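Uncharacterized protein (Escherichia coli O157:H7, PDB 4ZV9) is of unknown function but belongs to the dienelactone hydrolase family of the alpha/beta-hydrolase clan, so it probably acts as a hydrolase. Local coordinates at residues A[31-35]-A[114-119]; A[146-150]-A[233-238]. All coordinates share one frame; numbering follows the deposited sequence. Where two conformers were deposited one is given.

Contact 1 (A[31-35]-A[114-119]); sequences YLVKP and MQRYPQ
Lys34 reaches from the strand into the loop after the helix and gives its ammonium to two acceptors. NZ donates to Tyr117 OH at 2.7 Å and to Gln119 OE1 at 2.6 Å, so the buried charge is gripped by one phenol and one amide oxygen. NZ lies in the plane of the Tyr117 ring, beyond its hydroxyl edge, with CE close to that plane, and the lysine crosses the tyrosine at about a right angle. At the amide the C=O...NZ angle at Gln119 is 142°, with NZ tilted 23° from the carbonyl plane. Beyond CG the lysine chain is fully extended (chi2 to chi4 near 180°), which carries the ammonium across to the loop.

Leu32, two residues back on the strand, divides its methyls between two partners. CD2 meets the phenol end of Tyr117, 4.0 Å from CZ, while CD1 rests 4.1 Å from SE of selenomethionine Met114, whose bent chain, in the conformer given, swings SE and CE toward the leucine. Leu32 and Met114 also both pack on Leu73 of strand 71-75, the sheet neighbour of strand 28-35. Met114 also touches Val124 of strand 123-128, so the last part of helix 100-116 packs on the mixed sheet.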
loop_
_atom_site.group_PDB
_atom_site.type_symbol
_atom_site.label_atom_id
_atom_site.label_comp_id
_atom_site.label_asym_id
_atom_site.label_seq_id
_atom_site.Cartn_x
_atom_site.Cartn_y
_atom_site.Cartn_z
ATOM N N TYR A 31 0.008 6.945 -10.433
ATOM C CA TYR A 31 -0.067 8.288 -9.883
ATOM C C TYR A 31 1.151 8.485 -8.984
ATOM O O TYR A 31 1.296 7.807 -7.946
ATOM C CB TYR A 31 -1.365 8.419 -9.098
ATOM C CG TYR A 31 -1.696 9.794 -8.544
ATOM C CD1 TYR A 31 -1.896 10.884 -9.383
ATOM C CD2 TYR A 31 -1.911 9.973 -7.180
ATOM C CE1 TYR A 31 -2.278 12.117 -8.868
ATOM C CE2 TYR A 31 -2.295 11.200 -6.664
ATOM C CZ TYR A 31 -2.449 12.266 -7.492
ATOM O OH TYR A 31 -2.821 13.485 -6.955
ATOM N N LEU A 32 2.067 9.346 -9.409
ATOM C CA LEU A 32 3.300 9.602 -8.684
ATOM C C LEU A 32 3.201 10.951 -7.963
ATOM O O LEU A 32 2.957 11.967 -8.617
ATOM C CB LEU A 32 4.470 9.654 -9.673
ATOM C CG LEU A 32 5.884 9.894 -9.109
ATOM C CD1 LEU A 32 6.367 8.668 -8.368
ATOM C CD2 LEU A 32 6.854 10.201 -10.247
ATOM N N VAL A 33 3.415 10.970 -6.642
ATOM C CA VAL A 33 3.367 12.214 -5.887
ATOM C C VAL A 33 4.660 12.408 -5.102
ATOM O O VAL A 33 5.076 11.508 -4.373
ATOM C CB VAL A 33 2.190 12.267 -4.894
ATOM C CG1 VAL A 33 1.975 13.706 -4.431
ATOM C CG2 VAL A 33 0.910 11.750 -5.533
ATOM N N LYS A 34 5.276 13.585 -5.232
ATOM C CA LYS A 34 6.531 13.912 -4.547
ATOM C C LYS A 34 6.355 15.123 -3.648
ATOM O O LYS A 34 5.487 15.964 -3.910
ATOM C CB LYS A 34 7.591 14.339 -5.559
ATOM C CG LYS A 34 7.901 13.357 -6.652
ATOM C CD LYS A 34 8.762 14.007 -7.727
ATOM C CE LYS A 34 9.079 12.992 -8.808
ATOM N NZ LYS A 34 9.738 13.591 -9.995
ATOM N N PRO A 35 7.197 15.249 -2.608
ATOM C CA PRO A 35 7.227 16.494 -1.858
ATOM C C PRO A 35 7.669 17.591 -2.835
ATOM O O PRO A 35 8.579 17.360 -3.635
ATOM C CB PRO A 35 8.314 16.251 -0.787
ATOM C CG PRO A 35 8.401 14.773 -0.653
ATOM C CD PRO A 35 8.059 14.213 -2.014
HETATM N N MSE A 114 10.678 2.169 -8.321
HETATM C CA MSE A 114 10.969 3.178 -7.298
HETATM C C MSE A 114 12.350 2.956 -6.701
HETATM O O MSE A 114 12.963 3.899 -6.205
HETATM C CB MSE A 114 9.870 3.211 -6.230
HETATM C CG MSE A 114 8.565 3.791 -6.767
HETATM SE SE MSE A 114 8.836 5.739 -7.001
HETATM C CE MSE A 114 9.338 5.822 -8.883
ATOM N N GLN A 115 12.847 1.721 -6.734
ATOM C CA GLN A 115 14.206 1.422 -6.243
ATOM C C GLN A 115 15.255 2.129 -7.087
ATOM O O GLN A 115 16.264 2.596 -6.573
ATOM C CB GLN A 115 14.515 -0.092 -6.280
ATOM C CG GLN A 115 14.030 -0.887 -5.063
ATOM C CD GLN A 115 14.067 -2.407 -5.223
ATOM O OE1 GLN A 115 14.121 -2.926 -6.328
ATOM N NE2 GLN A 115 13.968 -3.123 -4.110
ATOM N N ARG A 116 15.001 2.195 -8.387
ATOM C CA ARG A 116 15.945 2.773 -9.334
ATOM C C ARG A 116 15.631 4.211 -9.749
ATOM O O ARG A 116 16.344 4.787 -10.566
ATOM C CB ARG A 116 15.978 1.888 -10.577
ATOM C CG ARG A 116 16.228 0.430 -10.222
ATOM C CD ARG A 116 15.948 -0.503 -11.376
ATOM N NE ARG A 116 15.823 -1.887 -10.932
ATOM C CZ ARG A 116 16.735 -2.847 -11.061
ATOM N NH1 ARG A 116 17.903 -2.634 -11.661
ATOM N NH2 ARG A 116 16.457 -4.054 -10.589
ATOM N N TYR A 117 14.575 4.782 -9.195
ATOM C CA TYR A 117 14.146 6.130 -9.564
ATOM C C TYR A 117 15.248 7.129 -9.196
ATOM O O TYR A 117 15.646 7.191 -8.039
ATOM C CB TYR A 117 12.835 6.464 -8.853
ATOM C CG TYR A 117 12.129 7.692 -9.404
ATOM C CD1 TYR A 117 11.497 7.655 -10.648
ATOM C CD2 TYR A 117 12.065 8.858 -8.678
ATOM C CE1 TYR A 117 10.831 8.767 -11.156
ATOM C CE2 TYR A 117 11.408 9.979 -9.175
ATOM C CZ TYR A 117 10.794 9.922 -10.415
ATOM O OH TYR A 117 10.138 11.039 -10.891
ATOM N N PRO A 118 15.726 7.924 -10.168
ATOM C CA PRO A 118 16.839 8.854 -9.916
ATOM C C PRO A 118 16.682 9.789 -8.719
ATOM O O PRO A 118 17.671 10.043 -8.021
ATOM C CB PRO A 118 16.949 9.667 -11.231
ATOM C CG PRO A 118 16.267 8.831 -12.263
ATOM C CD PRO A 118 15.166 8.110 -11.526
ATOM N N GLN A 119 15.472 10.294 -8.475
ATOM C CA GLN A 119 15.249 11.206 -7.355
ATOM C C GLN A 119 14.972 10.493 -6.042
ATOM O O GLN A 119 14.900 11.141 -4.992
ATOM C CB GLN A 119 14.105 12.182 -7.650
ATOM C CG GLN A 119 14.409 13.142 -8.771
ATOM C CD GLN A 119 13.213 14.009 -9.113
ATOM O OE1 GLN A 119 12.083 13.598 -8.934
ATOM N NE2 GLN A 119 13.461 15.210 -9.608
#

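Contact 2 (A[146-150]-A[233-238]); sequences LACAV and WFDKYL
Cys148 projects from strand 148-151 against Trp233, Phe234, Tyr237 and Leu238. Its sulfur comes to the edge of the Phe234 ring, 3.8 Å from CD1 and 81° off the ring normal as seen from the centroid. The same sulfur stands obliquely to the five-membered ring of Trp233, with 5.2 Å between SG and the centroid; both are Cys sulfur-aromatic contacts. With chi1 at 61°, SG sits between the backbone N and the carbonyl carbon, and CB is left to meet the indole at CD1 and NE1 and Tyr237 at CB. Two residues on, Val150 touches both aromatics with one methyl, CG2, which meets each ring obliquely, 3.8 Å from Trp233 CD1 and 3.9 Å from Phe234 CE1. At the other end Ala147 CB packs 3.6 Å from Leu238 CD2.

Strand 148-150 and helix 233-237 run antiparallel (172°), their axes 9.3 Å apart. This is the C-terminal helix of an alpha/beta-hydrolase fold laid against the central sheet, and the chain ends here, at the carboxylate of Leu238.

Further out, the indole is fixed by its neighbours. Tyr237, one helical turn on, places CE2 over the centre of one face of Trp233, 3.5 Å above the plane, and Trp233 NE1 hydrogen-bonds to Pro168 O ahead of strand 169-174. Phe234 and Leu238 continue inward onto Val45 of strand 42-48. Backbone bonds join Cys148 and Val150 to Ile126 of strand 123-128, while Ala149 bonds to Pro168 and Leu170.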
loop_
_atom_site.group_PDB
_atom_site.type_symbol
_atom_site.label_atom_id
_atom_site.label_comp_id
_atom_site.label_asym_id
_atom_site.label_seq_id
_atom_site.Cartn_x
_atom_site.Cartn_y
_atom_site.Cartn_z
ATOM N N LEU A 146 13.138 -4.877 0.819
ATOM C CA LEU A 146 12.020 -3.976 1.058
ATOM C C LEU A 146 12.222 -3.332 2.426
ATOM O O LEU A 146 12.481 -4.029 3.420
ATOM C CB LEU A 146 10.712 -4.761 1.015
ATOM C CG LEU A 146 9.382 -4.005 1.083
ATOM C CD1 LEU A 146 9.157 -3.184 -0.193
ATOM C CD2 LEU A 146 8.259 -4.985 1.281
ATOM N N ALA A 147 12.158 -2.008 2.476
ATOM C CA ALA A 147 12.444 -1.284 3.718
ATOM C C ALA A 147 11.411 -1.515 4.834
ATOM O O ALA A 147 11.767 -1.556 6.008
ATOM C CB ALA A 147 12.589 0.197 3.430
ATOM N N CYS A 148 10.140 -1.637 4.463
ATOM C CA CYS A 148 9.071 -1.912 5.419
ATOM C C CYS A 148 7.781 -2.204 4.654
ATOM O O CYS A 148 7.675 -1.906 3.461
ATOM C CB CYS A 148 8.854 -0.737 6.385
ATOM S SG CYS A 148 8.380 0.825 5.576
ATOM N N ALA A 149 6.827 -2.822 5.336
ATOM C CA ALA A 149 5.519 -3.125 4.749
ATOM C C ALA A 149 4.430 -2.863 5.775
ATOM O O ALA A 149 4.566 -3.247 6.953
ATOM C CB ALA A 149 5.467 -4.560 4.277
ATOM N N VAL A 150 3.345 -2.242 5.332
ATOM C CA VAL A 150 2.253 -1.859 6.217
ATOM C C VAL A 150 0.899 -2.277 5.633
ATOM O O VAL A 150 0.234 -1.490 4.957
ATOM C CB VAL A 150 2.274 -0.341 6.495
ATOM C CG1 VAL A 150 1.243 0.032 7.543
ATOM C CG2 VAL A 150 3.654 0.102 6.949
ATOM N N TRP A 233 6.365 4.413 11.530
ATOM C CA TRP A 233 7.022 3.232 10.988
ATOM C C TRP A 233 7.885 3.674 9.796
ATOM O O TRP A 233 9.057 3.288 9.689
ATOM C CB TRP A 233 5.966 2.209 10.561
ATOM C CG TRP A 233 6.441 0.788 10.454
ATOM C CD1 TRP A 233 6.623 0.070 9.314
ATOM C CD2 TRP A 233 6.716 -0.110 11.546
ATOM N NE1 TRP A 233 7.013 -1.218 9.625
ATOM C CE2 TRP A 233 7.081 -1.351 10.986
ATOM C CE3 TRP A 233 6.697 0.023 12.940
ATOM C CZ2 TRP A 233 7.430 -2.461 11.770
ATOM C CZ3 TRP A 233 7.051 -1.073 13.720
ATOM C CH2 TRP A 233 7.409 -2.300 13.130
ATOM N N PHE A 234 7.302 4.487 8.914
ATOM C CA PHE A 234 8.045 5.012 7.761
ATOM C C PHE A 234 9.272 5.788 8.211
ATOM O O PHE A 234 10.350 5.633 7.645
ATOM C CB PHE A 234 7.188 5.935 6.879
ATOM C CG PHE A 234 6.079 5.237 6.105
ATOM C CD1 PHE A 234 6.133 3.875 5.804
ATOM C CD2 PHE A 234 5.019 5.976 5.617
ATOM C CE1 PHE A 234 5.111 3.264 5.088
ATOM C CE2 PHE A 234 4.016 5.378 4.868
ATOM C CZ PHE A 234 4.060 4.018 4.608
ATOM N N ASP A 235 9.086 6.648 9.207
ATOM C CA ASP A 235 10.167 7.472 9.712
ATOM C C ASP A 235 11.292 6.608 10.278
ATOM O O ASP A 235 12.466 6.906 10.110
ATOM C CB ASP A 235 9.643 8.397 10.807
ATOM C CG ASP A 235 10.723 9.282 11.381
ATOM O OD1 ASP A 235 11.345 10.031 10.604
ATOM O OD2 ASP A 235 10.958 9.226 12.605
ATOM N N LYS A 236 10.919 5.522 10.934
ATOM C CA LYS A 236 11.896 4.625 11.521
ATOM C C LYS A 236 12.657 3.791 10.486
ATOM O O LYS A 236 13.856 3.585 10.630
ATOM C CB LYS A 236 11.189 3.682 12.488
ATOM C CG LYS A 236 12.102 2.863 13.386
ATOM C CD LYS A 236 11.258 1.999 14.304
ATOM C CE LYS A 236 12.045 1.089 15.172
ATOM N NZ LYS A 236 13.295 1.674 15.694
ATOM N N TYR A 237 11.970 3.319 9.448
ATOM C CA TYR A 237 12.580 2.361 8.533
ATOM C C TYR A 237 12.909 2.819 7.120
ATOM O O TYR A 237 13.578 2.090 6.412
ATOM C CB TYR A 237 11.738 1.081 8.494
ATOM C CG TYR A 237 11.719 0.354 9.826
ATOM C CD1 TYR A 237 12.878 -0.215 10.340
ATOM C CD2 TYR A 237 10.537 0.199 10.551
ATOM C CE1 TYR A 237 12.870 -0.906 11.556
ATOM C CE2 TYR A 237 10.517 -0.486 11.763
ATOM C CZ TYR A 237 11.689 -1.036 12.257
ATOM O OH TYR A 237 11.666 -1.707 13.440
ATOM N N LEU A 238 12.463 4.004 6.709
ATOM C CA LEU A 238 12.780 4.506 5.368
ATOM C C LEU A 238 13.962 5.465 5.385
ATOM O O LEU A 238 14.092 6.277 6.306
ATOM C CB LEU A 238 11.567 5.193 4.741
ATOM C CG LEU A 238 10.449 4.253 4.295
ATOM C CD1 LEU A 238 9.259 5.065 3.809
ATOM C CD2 LEU A 238 10.950 3.342 3.189
ATOM O OXT LEU A 238 14.805 5.445 4.481
#

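Overall arrangement
From the N terminus the chain enters the mixed sheet through strands 12-21 and 28-35. Contact 1 then closes a loop of 78 residues, containing strands 42-48 and 71-75 and most of helix 100-116, by bringing the end of that helix back to strand 28-35. Strand 123-128 and helix 132-142 follow before contact 2 opens; it closes 82 residues by returning the last helix, 220-237, to strand 148-151. The loops are in series, neither nested nor crossed. The contact centres lie 16 Å apart, and their nearest atoms, about 5 Å apart, do not touch. Both reach the same sheet, contact 1 through its second strand and contact 2 through strand 148-151, on the far side of strand 123-128 from strand 42-48.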